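Long-range contacts in laccase (Uncultured bacterium, PDB 4F7K), which probably catalyses the copper-dependent oxidation of phenolic substrates, coupled to reduction of dioxygen to water, as laccases of the multicopper oxidase family do: residues A58-G63 and H354-H359; T98-S103 and A230-I235; G34-A39 and Y116-V121. All coordinates share one frame; numbering follows the deposited sequence.

Contact 1 (A58-G63 and H354-H359)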
# COMPACT_ATOMS: atom_id res chain seq x y z
N ALA A 58 4.72 -5.07 16.09
CA ALA A 58 3.62 -4.13 16.16
C ALA A 58 3.09 -3.99 14.74
O ALA A 58 3.78 -4.43 13.80
CB ALA A 58 4.08 -2.76 16.72
N VAL A 59 1.88 -3.41 14.59
CA VAL A 59 1.24 -3.30 13.29
C VAL A 59 0.98 -1.83 12.89
O VAL A 59 0.43 -1.06 13.68
CB VAL A 59 -0.07 -4.10 13.23
CG1 VAL A 59 -0.69 -4.00 11.82
CG2 VAL A 59 0.17 -5.60 13.58
N HIS A 60 1.42 -1.46 11.68
CA HIS A 60 1.15 -0.13 11.12
C HIS A 60 -0.02 -0.23 10.14
O HIS A 60 -0.08 -1.13 9.33
CB HIS A 60 2.39 0.47 10.45
CG HIS A 60 2.15 1.79 9.81
ND1 HIS A 60 1.57 2.85 10.49
CD2 HIS A 60 2.41 2.25 8.56
CE1 HIS A 60 1.46 3.89 9.68
NE2 HIS A 60 1.98 3.56 8.51
N TRP A 61 -0.97 0.68 10.26
CA TRP A 61 -2.12 0.75 9.37
C TRP A 61 -1.75 1.83 8.36
O TRP A 61 -1.85 3.02 8.63
CB TRP A 61 -3.42 1.04 10.18
CG TRP A 61 -3.40 0.25 11.44
CD1 TRP A 61 -2.88 0.65 12.63
CD2 TRP A 61 -3.81 -1.12 11.60
NE1 TRP A 61 -2.98 -0.37 13.55
CE2 TRP A 61 -3.53 -1.47 12.94
CE3 TRP A 61 -4.41 -2.07 10.76
CZ2 TRP A 61 -3.81 -2.75 13.46
CZ3 TRP A 61 -4.72 -3.33 11.27
CH2 TRP A 61 -4.40 -3.66 12.61
N HIS A 62 -1.33 1.38 7.18
CA HIS A 62 -0.64 2.20 6.18
C HIS A 62 -1.58 3.13 5.39
O HIS A 62 -2.39 2.66 4.60
CB HIS A 62 0.16 1.28 5.22
CG HIS A 62 1.18 2.02 4.41
ND1 HIS A 62 2.52 1.80 4.54
CD2 HIS A 62 1.05 3.01 3.48
CE1 HIS A 62 3.19 2.62 3.74
NE2 HIS A 62 2.31 3.34 3.07
N GLY A 63 -1.50 4.43 5.65
CA GLY A 63 -2.46 5.43 5.08
C GLY A 63 -3.65 5.84 5.94
O GLY A 63 -4.47 6.70 5.56
N HIS A 354 7.45 7.49 3.21
CA HIS A 354 6.10 7.35 3.76
C HIS A 354 5.88 8.22 5.02
O HIS A 354 6.63 8.11 5.99
CB HIS A 354 5.80 5.87 3.98
CG HIS A 354 4.51 5.60 4.71
ND1 HIS A 354 3.32 6.21 4.38
CD2 HIS A 354 4.24 4.76 5.74
CE1 HIS A 354 2.37 5.77 5.19
NE2 HIS A 354 2.90 4.90 6.02
N LEU A 355 4.86 9.08 4.99
CA LEU A 355 4.55 9.98 6.10
C LEU A 355 3.35 9.47 6.87
O LEU A 355 2.29 9.25 6.29
CB LEU A 355 4.28 11.42 5.62
CG LEU A 355 3.88 12.36 6.76
CD1 LEU A 355 5.08 12.57 7.74
CD2 LEU A 355 3.34 13.68 6.23
N HIS A 356 3.54 9.28 8.18
CA HIS A 356 2.51 8.64 9.00
C HIS A 356 1.41 9.65 9.38
O HIS A 356 1.69 10.83 9.61
CB HIS A 356 3.15 8.01 10.26
CG HIS A 356 3.86 6.71 10.01
ND1 HIS A 356 3.81 5.65 10.89
CD2 HIS A 356 4.63 6.30 8.97
CE1 HIS A 356 4.54 4.65 10.42
NE2 HIS A 356 5.05 5.02 9.26
N GLY A 357 0.18 9.17 9.40
CA GLY A 357 -0.95 9.90 9.95
C GLY A 357 -1.53 11.00 9.08
O GLY A 357 -2.50 11.57 9.44
N HIS A 358 -0.94 11.23 7.91
CA HIS A 358 -1.29 12.29 7.00
C HIS A 358 -1.14 11.81 5.57
O HIS A 358 -0.33 10.89 5.31
CB HIS A 358 -0.32 13.46 7.20
CG HIS A 358 -0.42 14.07 8.55
ND1 HIS A 358 0.12 13.48 9.67
CD2 HIS A 358 -1.10 15.17 8.98
CE1 HIS A 358 -0.19 14.21 10.73
NE2 HIS A 358 -0.91 15.26 10.33
N HIS A 359 -1.95 12.38 4.68
CA HIS A 359 -1.68 12.36 3.25
C HIS A 359 -1.06 13.69 2.85
O HIS A 359 -1.15 14.67 3.58
CB HIS A 359 -2.96 12.10 2.45
CG HIS A 359 -3.29 10.64 2.30
ND1 HIS A 359 -3.69 9.85 3.35
CD2 HIS A 359 -3.32 9.85 1.20
CE1 HIS A 359 -3.92 8.62 2.92
NE2 HIS A 359 -3.72 8.60 1.61
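His60 (chi1 177°) and His354 (chi1 172°) both set CG opposite the backbone N, and from opposite directions their imidazoles approach until NE2 of His60 and NE2 of His354 lie 3.0 Å apart in a hydrogen bond; either nitrogen could be the donor. The rings meet rim to rim, with the His354 nitrogen near the plane of the His60 ring. One face of His60 also receives His356, whose CE1 sits over its centre in an offset stack with centroids 3.8 Å apart. His354 offers a face in turn to His62: this pair is stacked face to face, centroids 3.5 Å apart and planes at 11°. Four imidazoles thus interleave, two from each segment. Several other nitrogens are bonded outside the two segments: Asp71 holds ND1 of His60 through its carbonyl O and ND1 of His356 through OD2, Asp374 O takes ND1 of His354, and His62 is bonded at NE2 to Thr375 and at ND1 to His102. These bonds should limit how far each ring can turn. Beyond the cluster, the edge of His359 meets the backbone, CE1 lying 3.3 Å from Gly63 O, while its NE2 is bonded to Asp212 O. Within 354-359, His358 ND1 donates almost straight to a lone pair of His356 O at 3.1 Å. Paired His-X-His motifs from the first and last multicopper oxidase regions, here His60-Trp61-His62 and His354-Leu355-His356, are the hallmark of the trinuclear copper site in this family, consistent with a copper-binding role for this cluster.

Contact 2 (T98-S103 and A230-I235)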
# COMPACT_ATOMS: atom_id res chain seq x y z
N THR A 98 -8.80 1.93 -0.40
CA THR A 98 -7.88 0.80 -0.30
C THR A 98 -6.65 1.20 0.51
O THR A 98 -5.86 2.08 0.12
CB THR A 98 -7.43 0.37 -1.69
OG1 THR A 98 -8.57 0.15 -2.51
CG2 THR A 98 -6.61 -0.91 -1.63
N PHE A 99 -6.54 0.58 1.66
CA PHE A 99 -5.39 0.81 2.53
C PHE A 99 -4.72 -0.54 2.75
O PHE A 99 -5.11 -1.52 2.09
CB PHE A 99 -5.86 1.51 3.83
CG PHE A 99 -6.44 2.89 3.57
CD1 PHE A 99 -5.61 3.97 3.30
CD2 PHE A 99 -7.82 3.08 3.56
CE1 PHE A 99 -6.12 5.23 3.03
CE2 PHE A 99 -8.35 4.34 3.31
CZ PHE A 99 -7.50 5.43 3.03
N TRP A 100 -3.71 -0.60 3.63
CA TRP A 100 -3.17 -1.89 4.03
C TRP A 100 -2.52 -1.83 5.38
O TRP A 100 -2.40 -0.78 5.98
CB TRP A 100 -2.25 -2.48 2.95
CG TRP A 100 -0.91 -1.80 2.61
CD1 TRP A 100 -0.70 -0.52 2.13
CD2 TRP A 100 0.36 -2.44 2.57
NE1 TRP A 100 0.64 -0.32 1.85
CE2 TRP A 100 1.31 -1.49 2.13
CE3 TRP A 100 0.79 -3.73 2.90
CZ2 TRP A 100 2.67 -1.80 2.00
CZ3 TRP A 100 2.14 -4.04 2.77
CH2 TRP A 100 3.07 -3.07 2.34
N TYR A 101 -2.12 -2.99 5.89
CA TYR A 101 -1.50 -3.06 7.21
C TYR A 101 -0.25 -3.95 7.16
O TYR A 101 -0.18 -4.90 6.38
CB TYR A 101 -2.55 -3.56 8.20
CG TYR A 101 -3.05 -4.97 7.94
CD1 TYR A 101 -2.36 -6.08 8.48
CD2 TYR A 101 -4.22 -5.22 7.20
CE1 TYR A 101 -2.81 -7.41 8.26
CE2 TYR A 101 -4.68 -6.54 6.99
CZ TYR A 101 -3.95 -7.62 7.53
OH TYR A 101 -4.36 -8.93 7.38
N HIS A 102 0.77 -3.64 7.95
CA HIS A 102 1.94 -4.48 7.89
C HIS A 102 2.71 -4.36 9.20
O HIS A 102 2.56 -3.37 9.92
CB HIS A 102 2.80 -4.16 6.65
CG HIS A 102 3.18 -2.71 6.56
ND1 HIS A 102 4.13 -2.14 7.37
CD2 HIS A 102 2.69 -1.71 5.79
CE1 HIS A 102 4.24 -0.86 7.09
NE2 HIS A 102 3.38 -0.57 6.13
N SER A 103 3.52 -5.35 9.54
CA SER A 103 4.38 -5.19 10.69
C SER A 103 5.19 -3.89 10.54
O SER A 103 5.57 -3.49 9.43
CB SER A 103 5.28 -6.40 10.93
OG SER A 103 6.51 -6.29 10.21
N ALA A 230 4.39 0.25 -1.53
CA ALA A 230 3.33 0.66 -0.57
C ALA A 230 2.23 1.53 -1.19
O ALA A 230 1.25 1.83 -0.54
CB ALA A 230 3.91 1.34 0.68
N GLN A 231 2.41 1.94 -2.44
CA GLN A 231 1.43 2.74 -3.20
C GLN A 231 0.27 1.87 -3.70
O GLN A 231 0.42 0.66 -3.97
CB GLN A 231 2.10 3.45 -4.38
CG GLN A 231 3.01 4.63 -3.95
CD GLN A 231 3.49 5.49 -5.13
OE1 GLN A 231 3.59 5.00 -6.24
NE2 GLN A 231 3.78 6.77 -4.87
N ARG A 232 -0.89 2.51 -3.82
CA ARG A 232 -2.10 1.86 -4.28
C ARG A 232 -2.69 2.64 -5.45
O ARG A 232 -2.53 3.89 -5.53
CB ARG A 232 -3.14 1.83 -3.16
CG ARG A 232 -2.97 0.71 -2.19
CD ARG A 232 -2.18 1.11 -0.96
NE ARG A 232 -2.91 2.09 -0.18
CZ ARG A 232 -2.37 3.20 0.32
NH1 ARG A 232 -1.08 3.43 0.18
NH2 ARG A 232 -3.14 4.06 1.00
N ALA A 233 -3.37 1.93 -6.34
CA ALA A 233 -4.22 2.60 -7.30
C ALA A 233 -5.50 1.80 -7.43
O ALA A 233 -5.44 0.58 -7.54
CB ALA A 233 -3.55 2.78 -8.64
N ASP A 234 -6.65 2.48 -7.40
CA ASP A 234 -7.94 1.83 -7.69
C ASP A 234 -8.30 1.99 -9.18
O ASP A 234 -8.21 3.07 -9.73
CB ASP A 234 -9.07 2.44 -6.83
CG ASP A 234 -9.24 1.74 -5.48
OD1 ASP A 234 -8.30 1.04 -5.01
OD2 ASP A 234 -10.34 1.86 -4.89
N ILE A 235 -8.74 0.92 -9.80
CA ILE A 235 -9.13 0.94 -11.19
C ILE A 235 -10.55 0.41 -11.33
O ILE A 235 -10.89 -0.65 -10.81
CB ILE A 235 -8.15 0.16 -12.08
CG1 ILE A 235 -6.89 1.01 -12.32
CG2 ILE A 235 -8.79 -0.25 -13.41
CD1 ILE A 235 -5.66 0.26 -12.52
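Strands 98-103 and 232-235 run roughly antiparallel, at 143°, but 7.9 Å separates their axes, so side chains rather than a shared backbone ladder join them. They belong to two different beta sheets, and the contact lies between the first and second cupredoxin-like domains expected of a multicopper oxidase. Arg232 is the main bridge. Its chain, bent at chi2 and chi3, brings NE to 3.0 Å from Thr98 O in a nearly straight bond; the donor stands 36° above the carbonyl plane, and NH2 adds a weak bond to the same oxygen. The guanidinium is held from two more sides, by NH1 to Ala230 O at 2.9 Å and by a salt bridge from NH2 to Asp374, which should keep it from turning. Its NH2 also passes 3.4 Å from Phe99 CD1, obliquely to the ring. Further along, Thr98 OG1 donates to the syn lone pair of Asp234 OD1 at 2.7 Å; the carboxylate's OD2 pairs with Arg185, so this buried acid has both a hydroxyl and a cation as mates. At the other end Trp100 places CG between its backbone N and carbonyl carbon (chi1 67°), swinging the indole across to the loop residue Ala230, just before strand 232-235. There NE1 donates to Ala230 O at 3.3 Å, giving that oxygen a second donor, and at the indole edge Trp100 CZ2 rests 3.6 Å from Ala230 CB.

Contact 3 (G34-A39 and Y116-V121)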
# COMPACT_ATOMS: atom_id res chain seq x y z
N GLY A 34 -2.29 -11.65 4.91
CA GLY A 34 -3.29 -11.81 5.97
C GLY A 34 -4.70 -11.52 5.45
O GLY A 34 -4.88 -11.06 4.28
N PRO A 35 -5.70 -11.74 6.32
CA PRO A 35 -7.11 -11.49 6.04
C PRO A 35 -7.38 -10.06 5.58
O PRO A 35 -6.67 -9.15 6.02
CB PRO A 35 -7.78 -11.69 7.41
CG PRO A 35 -6.67 -11.36 8.41
CD PRO A 35 -5.45 -11.94 7.77
N VAL A 36 -8.37 -9.89 4.71
CA VAL A 36 -8.92 -8.59 4.33
C VAL A 36 -9.72 -8.03 5.50
O VAL A 36 -10.72 -8.61 5.89
CB VAL A 36 -9.96 -8.72 3.12
CG1 VAL A 36 -10.40 -7.36 2.61
CG2 VAL A 36 -9.40 -9.54 1.98
N LEU A 37 -9.28 -6.93 6.07
CA LEU A 37 -10.03 -6.22 7.10
C LEU A 37 -10.93 -5.18 6.43
O LEU A 37 -10.46 -4.39 5.61
CB LEU A 37 -9.07 -5.56 8.10
CG LEU A 37 -8.07 -6.58 8.70
CD1 LEU A 37 -7.05 -5.85 9.52
CD2 LEU A 37 -8.76 -7.67 9.53
N ARG A 38 -12.22 -5.21 6.75
CA ARG A 38 -13.24 -4.40 6.12
C ARG A 38 -14.03 -3.64 7.17
O ARG A 38 -14.35 -4.18 8.22
CB ARG A 38 -14.21 -5.30 5.34
CG ARG A 38 -14.05 -5.19 3.85
CD ARG A 38 -14.02 -6.56 3.08
NE ARG A 38 -13.93 -6.36 1.62
CZ ARG A 38 -14.66 -5.46 0.93
NH1 ARG A 38 -15.55 -4.68 1.55
NH2 ARG A 38 -14.53 -5.33 -0.38
N ALA A 39 -14.35 -2.37 6.87
CA ALA A 39 -15.31 -1.58 7.66
C ALA A 39 -15.85 -0.45 6.80
O ALA A 39 -15.17 -0.00 5.91
CB ALA A 39 -14.62 -1.02 8.90
N TYR A 116 1.67 -8.90 6.22
CA TYR A 116 0.90 -7.81 5.71
C TYR A 116 -0.43 -8.35 5.21
O TYR A 116 -0.61 -9.59 5.09
CB TYR A 116 1.62 -7.14 4.54
CG TYR A 116 1.67 -8.03 3.32
CD1 TYR A 116 0.72 -7.93 2.31
CD2 TYR A 116 2.68 -8.99 3.19
CE1 TYR A 116 0.81 -8.74 1.18
CE2 TYR A 116 2.76 -9.83 2.10
CZ TYR A 116 1.85 -9.67 1.09
OH TYR A 116 1.98 -10.49 0.00
N GLY A 117 -1.34 -7.40 4.93
CA GLY A 117 -2.58 -7.67 4.26
C GLY A 117 -3.31 -6.35 3.95
O GLY A 117 -2.83 -5.25 4.30
N PRO A 118 -4.47 -6.47 3.30
CA PRO A 118 -5.24 -5.34 2.86
C PRO A 118 -6.28 -4.91 3.89
O PRO A 118 -6.84 -5.73 4.65
CB PRO A 118 -5.91 -5.86 1.60
CG PRO A 118 -6.11 -7.32 1.88
CD PRO A 118 -5.00 -7.75 2.77
N LEU A 119 -6.51 -3.61 3.91
CA LEU A 119 -7.52 -3.00 4.75
C LEU A 119 -8.41 -2.14 3.85
O LEU A 119 -7.96 -1.15 3.29
CB LEU A 119 -6.86 -2.14 5.86
CG LEU A 119 -7.80 -1.56 6.93
CD1 LEU A 119 -7.10 -1.42 8.26
CD2 LEU A 119 -8.43 -0.23 6.53
N ILE A 120 -9.68 -2.55 3.73
CA ILE A 120 -10.65 -1.88 2.90
C ILE A 120 -11.66 -1.09 3.75
O ILE A 120 -12.35 -1.65 4.61
CB ILE A 120 -11.35 -2.87 1.94
CG1 ILE A 120 -10.33 -3.71 1.15
CG2 ILE A 120 -12.25 -2.12 0.98
CD1 ILE A 120 -9.35 -2.90 0.27
N VAL A 121 -11.69 0.22 3.54
CA VAL A 121 -12.74 1.07 4.13
C VAL A 121 -13.77 1.40 3.05
O VAL A 121 -13.46 2.04 2.07
CB VAL A 121 -12.17 2.37 4.69
CG1 VAL A 121 -13.27 3.14 5.45
CG2 VAL A 121 -10.97 2.12 5.60
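Ile120 packs along Val36 and Arg38 on one face of a parallel strand pair, and each of its branches has its own neighbour. CB lies 4.0 Å from Arg38 CG, the two side chains running side by side. CG2 faces the centre of one face of the Arg38 guanidinium, 4.1 Å from CZ; the NH1 of that group forms a salt bridge with Glu122. CG1, set opposite the carbonyl carbon (chi1 -52°), reaches back to Val36 CG1 at 3.9 Å, and the terminal CD1 ends 3.9 Å from Thr98 CG2 on the next strand. Val36 crosses Pro118 at about a right angle, its CG2 4.0 Å from CG of Pro118, while CD of Pro118 lies 3.6 Å from Gly34 O. An alanine in place of Pro118, lacking CG and CD, would probably open a gap beside Val36 CG2 and free the backbone that the ring now restrains. Strands 37-39 and 116-121 run parallel, 6° apart. Leu37 N bonds to Pro118 O, Leu37 O receives Ile120 N at 2.7 Å, and Ala39 N bonds to Ile120 O. Before this ladder Gly34 N reaches Tyr116 O, also at 2.7 Å, and residues 35 and 36 pass without such a bond. Gly117 suits this approach, since a CB there would run into Gly34 O. The opposite face, with Leu37, Ala39 and Leu119, turns to Phe45 of strand 44-51 in another sheet. An edge strand joined in parallel to its neighbour, and two sheets packed face to face, belong to the beta sandwich of a cupredoxin-like domain.

In the fold
All three contacts reach one sheet, in which strands 37-40, 116-122, 97-103 and 59-62 lie side by side. Contact 3 joins the first two; hydrogen bonds from Phe99 N to Leu119 O (2.8 Å) and Tyr101 OH to Pro35 O (2.7 Å) tie it to contact 2, about 9 Å between centres. Contact 2 meets contact 1, about 11 Å between centres, through hydrogen bonds His62 N to Trp100 O (2.7 Å) and His60 N to His102 O (2.8 Å). The probable copper site of contact 1 thus lies at one outer strand, 59-62, facing the third multicopper oxidase region; contact 2 faces the second. Contact 3, centre to centre about 14 Å from contact 1, lies at the other edge.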